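NifU like protein IscU (Streptococcus pyogenes, PDB 1SU0) probably serves as a scaffold on which IscS assembles iron-sulfur clusters before they are handed to other proteins, and binds one zinc ion, probably in place of a cluster. Local coordinates at residues D42-T47 / S128-N133; N63-S68 / P122-C127. All blocks are in the same frame, centred on the assembly; numbering follows the deposited sequence.

Interaction 1: residues D42-T47 / S128-N133. With ZN (zinc ion), chain B.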
# COMPACT_ATOMS: atom_id res chain seq x y z
N ASP A 42 3.43 6.18 11.93
CA ASP A 42 2.37 5.94 10.97
C ASP A 42 1.36 4.97 11.58
O ASP A 42 1.71 4.23 12.47
CB ASP A 42 2.92 5.43 9.63
CG ASP A 42 4.12 6.24 9.13
OD1 ASP A 42 5.10 5.63 8.65
OD2 ASP A 42 4.18 7.49 9.20
N VAL A 43 0.10 5.03 11.16
CA VAL A 43 -0.93 4.10 11.60
C VAL A 43 -1.97 3.90 10.48
O VAL A 43 -2.23 4.81 9.68
CB VAL A 43 -1.67 4.55 12.89
CG1 VAL A 43 -0.70 5.02 13.97
CG2 VAL A 43 -2.68 5.64 12.60
N ILE A 44 -2.55 2.71 10.40
CA ILE A 44 -3.57 2.46 9.40
C ILE A 44 -4.63 1.46 9.82
O ILE A 44 -4.35 0.44 10.42
CB ILE A 44 -2.91 2.02 8.07
CG1 ILE A 44 -3.98 1.90 6.98
CG2 ILE A 44 -2.12 0.72 8.28
CD1 ILE A 44 -3.42 1.83 5.60
N SER A 45 -5.86 1.78 9.48
CA SER A 45 -6.99 0.92 9.69
C SER A 45 -7.40 0.61 8.28
O SER A 45 -7.79 1.51 7.53
CB SER A 45 -8.08 1.68 10.44
OG SER A 45 -9.23 0.90 10.68
N LEU A 46 -7.28 -0.66 7.91
CA LEU A 46 -7.50 -1.12 6.57
C LEU A 46 -8.66 -2.13 6.61
O LEU A 46 -8.46 -3.28 6.98
CB LEU A 46 -6.21 -1.79 6.06
CG LEU A 46 -5.96 -2.03 4.56
CD1 LEU A 46 -5.75 -3.49 4.27
CD2 LEU A 46 -7.07 -1.46 3.67
N THR A 47 -9.86 -1.67 6.27
CA THR A 47 -11.00 -2.56 6.06
C THR A 47 -10.93 -3.18 4.67
O THR A 47 -10.82 -2.46 3.68
CB THR A 47 -12.33 -1.81 6.18
OG1 THR A 47 -12.34 -0.71 5.26
CG2 THR A 47 -12.51 -1.19 7.56
N SER A 128 6.73 2.72 3.83
CA SER A 128 6.13 2.25 2.60
C SER A 128 5.45 0.86 2.71
O SER A 128 4.42 0.62 2.10
CB SER A 128 7.20 2.25 1.53
OG SER A 128 8.17 1.26 1.81
N THR A 129 5.98 -0.04 3.53
CA THR A 129 5.43 -1.40 3.60
C THR A 129 4.22 -1.54 4.53
O THR A 129 3.48 -2.51 4.41
CB THR A 129 6.49 -2.40 4.00
OG1 THR A 129 7.02 -2.04 5.27
CG2 THR A 129 7.68 -2.36 3.04
N LEU A 130 4.01 -0.58 5.42
CA LEU A 130 2.94 -0.66 6.41
C LEU A 130 1.60 -1.10 5.84
O LEU A 130 0.96 -2.03 6.34
CB LEU A 130 2.79 0.68 7.15
CG LEU A 130 1.74 0.82 8.28
CD1 LEU A 130 1.71 -0.34 9.24
CD2 LEU A 130 2.00 2.09 9.06
N ALA A 131 1.16 -0.43 4.79
CA ALA A 131 -0.12 -0.75 4.16
C ALA A 131 -0.13 -2.18 3.63
O ALA A 131 -1.11 -2.93 3.81
CB ALA A 131 -0.40 0.20 3.06
N TRP A 132 0.96 -2.56 2.98
CA TRP A 132 1.06 -3.88 2.41
C TRP A 132 0.91 -4.95 3.48
O TRP A 132 0.25 -5.95 3.25
CB TRP A 132 2.38 -4.02 1.65
CG TRP A 132 2.38 -3.19 0.43
CD1 TRP A 132 2.91 -1.93 0.30
CD2 TRP A 132 1.78 -3.50 -0.82
NE1 TRP A 132 2.68 -1.46 -0.96
CE2 TRP A 132 2.00 -2.41 -1.68
CE3 TRP A 132 1.07 -4.61 -1.31
CZ2 TRP A 132 1.54 -2.39 -3.00
CZ3 TRP A 132 0.61 -4.59 -2.62
CH2 TRP A 132 0.85 -3.49 -3.45
N ASN A 133 1.47 -4.72 4.66
CA ASN A 133 1.42 -5.69 5.76
C ASN A 133 0.07 -5.71 6.44
O ASN A 133 -0.33 -6.72 6.99
CB ASN A 133 2.55 -5.41 6.76
CG ASN A 133 3.94 -5.49 6.12
OD1 ASN A 133 4.95 -5.25 6.77
ND2 ASN A 133 3.98 -5.80 4.82
ZN ZN B . 6.81 7.16 7.93
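I44 and A131 mark the closest backbone approach, their CA atoms 7.0 Å apart, where strand 43-47 and helix 128-133 run nearly side by side in the same direction, with axes 9.0 Å apart at 26°. The contact between them is apolar, and L130 gives the largest share of it. Its CG lies anti to the backbone N (chi1 -178°), which carries the branched end across to the strand and spreads its two methyls over different residues. I44 CG2 packs on L130 CG at 3.9 Å, with L130 CD1 a little farther off, and the two side chains lie alongside one another, pointing opposite ways. L130 CD2 turns instead to D42, lying 3.5 Å from D42 CB. The other branch of I44 runs out to CD1, which rests on A131 CB at 4.3 Å. D42 therefore has two roles: its CB packs against the helix, while its carboxylate binds the zinc ion through OD1 at 2.4 Å, in a site that also includes C40, C65 and C127. The apolar packing thus ends on a residue that binds the metal. Around this contact, strand 33-36 touches L130 through L35, and strand 55-63 sets F60 against I44. Helix 66-79 brings S72 to both I44 and A131, and W132, on another side of the helix, stacks with F94 of helix 84-97.

Interaction 2: residues N63-S68 / P122-C127. With ZN (zinc ion), chain B.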
# COMPACT_ATOMS: atom_id res chain seq x y z
N ASN A 63 -2.68 7.87 9.81
CA ASN A 63 -1.87 9.07 9.96
C ASN A 63 -0.42 8.72 9.72
O ASN A 63 0.14 7.90 10.45
CB ASN A 63 -2.01 9.65 11.36
CG ASN A 63 -0.77 10.42 11.81
OD1 ASN A 63 -0.62 11.62 11.51
ND2 ASN A 63 0.11 9.74 12.55
N GLY A 64 0.17 9.34 8.72
CA GLY A 64 1.59 9.15 8.48
C GLY A 64 2.26 10.22 7.65
O GLY A 64 1.63 11.16 7.17
N CYS A 65 3.58 10.03 7.52
CA CYS A 65 4.40 10.78 6.59
C CYS A 65 3.86 10.70 5.15
O CYS A 65 2.99 9.89 4.84
CB CYS A 65 5.87 10.32 6.68
SG CYS A 65 6.31 8.72 5.96
N THR A 66 4.36 11.58 4.29
CA THR A 66 3.99 11.58 2.88
C THR A 66 4.15 10.22 2.27
O THR A 66 3.27 9.74 1.56
CB THR A 66 4.85 12.58 2.12
OG1 THR A 66 4.49 13.89 2.51
CG2 THR A 66 4.54 12.54 0.62
N ILE A 67 5.31 9.60 2.52
CA ILE A 67 5.67 8.33 1.92
C ILE A 67 4.65 7.26 2.27
O ILE A 67 4.20 6.52 1.42
CB ILE A 67 7.05 7.87 2.43
CG1 ILE A 67 8.15 8.88 2.07
CG2 ILE A 67 7.35 6.41 1.94
CD1 ILE A 67 8.42 9.02 0.61
N SER A 68 4.27 7.21 3.55
CA SER A 68 3.45 6.13 4.08
C SER A 68 2.01 6.23 3.63
O SER A 68 1.38 5.24 3.37
CB SER A 68 3.47 6.19 5.60
OG SER A 68 2.77 5.07 6.10
N PRO A 122 16.55 3.74 4.24
CA PRO A 122 16.26 2.64 5.18
C PRO A 122 15.12 2.88 6.18
O PRO A 122 14.29 1.99 6.41
CB PRO A 122 17.58 2.51 5.97
CG PRO A 122 18.64 3.07 5.09
CD PRO A 122 17.98 4.08 4.20
N GLN A 123 15.09 4.07 6.77
CA GLN A 123 14.01 4.46 7.67
C GLN A 123 12.64 4.56 6.95
O GLN A 123 11.60 4.48 7.61
CB GLN A 123 14.33 5.78 8.37
CG GLN A 123 15.58 5.75 9.29
CD GLN A 123 15.84 7.11 9.96
OE1 GLN A 123 15.18 8.11 9.64
NE2 GLN A 123 16.81 7.15 10.89
N ARG A 124 12.64 4.75 5.64
CA ARG A 124 11.40 4.85 4.85
C ARG A 124 10.82 3.49 4.38
O ARG A 124 9.63 3.40 4.02
CB ARG A 124 11.63 5.74 3.61
CG ARG A 124 12.17 7.15 3.90
CD ARG A 124 11.23 7.98 4.71
NE ARG A 124 11.73 9.31 4.99
CZ ARG A 124 10.97 10.29 5.47
NH1 ARG A 124 9.68 10.10 5.67
NH2 ARG A 124 11.49 11.50 5.72
N ILE A 125 11.65 2.45 4.35
CA ILE A 125 11.21 1.12 3.95
C ILE A 125 9.91 0.76 4.68
O ILE A 125 8.89 0.43 4.05
CB ILE A 125 12.28 0.06 4.25
CG1 ILE A 125 13.65 0.42 3.65
CG2 ILE A 125 11.83 -1.32 3.75
CD1 ILE A 125 13.66 0.63 2.21
N LYS A 126 9.94 0.84 6.01
CA LYS A 126 8.79 0.46 6.82
C LYS A 126 7.62 1.46 6.72
O LYS A 126 6.47 1.10 6.94
CB LYS A 126 9.22 0.22 8.28
CG LYS A 126 8.26 -0.62 9.14
CD LYS A 126 8.25 -2.11 8.73
CE LYS A 126 8.92 -2.99 9.79
NZ LYS A 126 10.41 -2.97 9.64
N CYS A 127 7.91 2.71 6.36
CA CYS A 127 6.84 3.67 6.05
C CYS A 127 6.01 3.13 4.86
O CYS A 127 4.78 3.03 4.89
CB CYS A 127 7.42 5.06 5.73
SG CYS A 127 8.41 5.84 7.08
ZN ZN B . 6.81 7.16 7.93
O HOH W 1 1.92 2.28 3.85
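The guanidinium of R124 meets C65 at its edge: C65 CB lies in the plane of the group and C65 SG near it, with R124 NH1 3.7 Å from C65 SG. I67 CG1 approaches the same group obliquely, the two side chains running roughly perpendicular. A bend at chi2 (-63°) folds the arginine chain back toward the 63-68 segment. Beside it, C65 SG and C127 SG converge on the zinc ion, at 2.6 Å and 2.2 Å respectively. C65 also occupies the N-cap position of helix 66-79, where its SG accepts a weak hydrogen bond from S68 N. I67 CG2 packs on C127 CB at 4.0 Å. Deeper in the contact, S68 OG donates to C127 O at 3.1 Å, the donor tilted 32° from the carbonyl plane, and a water lies within bonding distance of both C127 O and S68 O. One cysteine thus caps a helix start while the other lies in helix 122-139, its own carbonyl bonded by S68 OG, so both metal-binding cysteines belong to regular helical structure or its cap. The arginine beside them probably offsets some of the negative charge of the two thiolates and the aspartate.

In the fold
The two contacts lie with their centres about 10 Å apart and share helix 122-139, interaction 2 using its first turns and interaction 1 the residues that follow directly. Both segments of interaction 2 fall between 42-47 and 128-133 in sequence. The first segments also meet each other: V43 N probably bonds to N63 O (3.0 Å) where strands 43-50 and 55-63 pair, and D42 OD2 to C65 N (3.1 Å). Interaction 1 packs the helix on the three-stranded sheet in the interior, whereas interaction 2 joins two helices nearer the surface. Zinc ligands remote in sequence are thereby gathered at one end of the sheet.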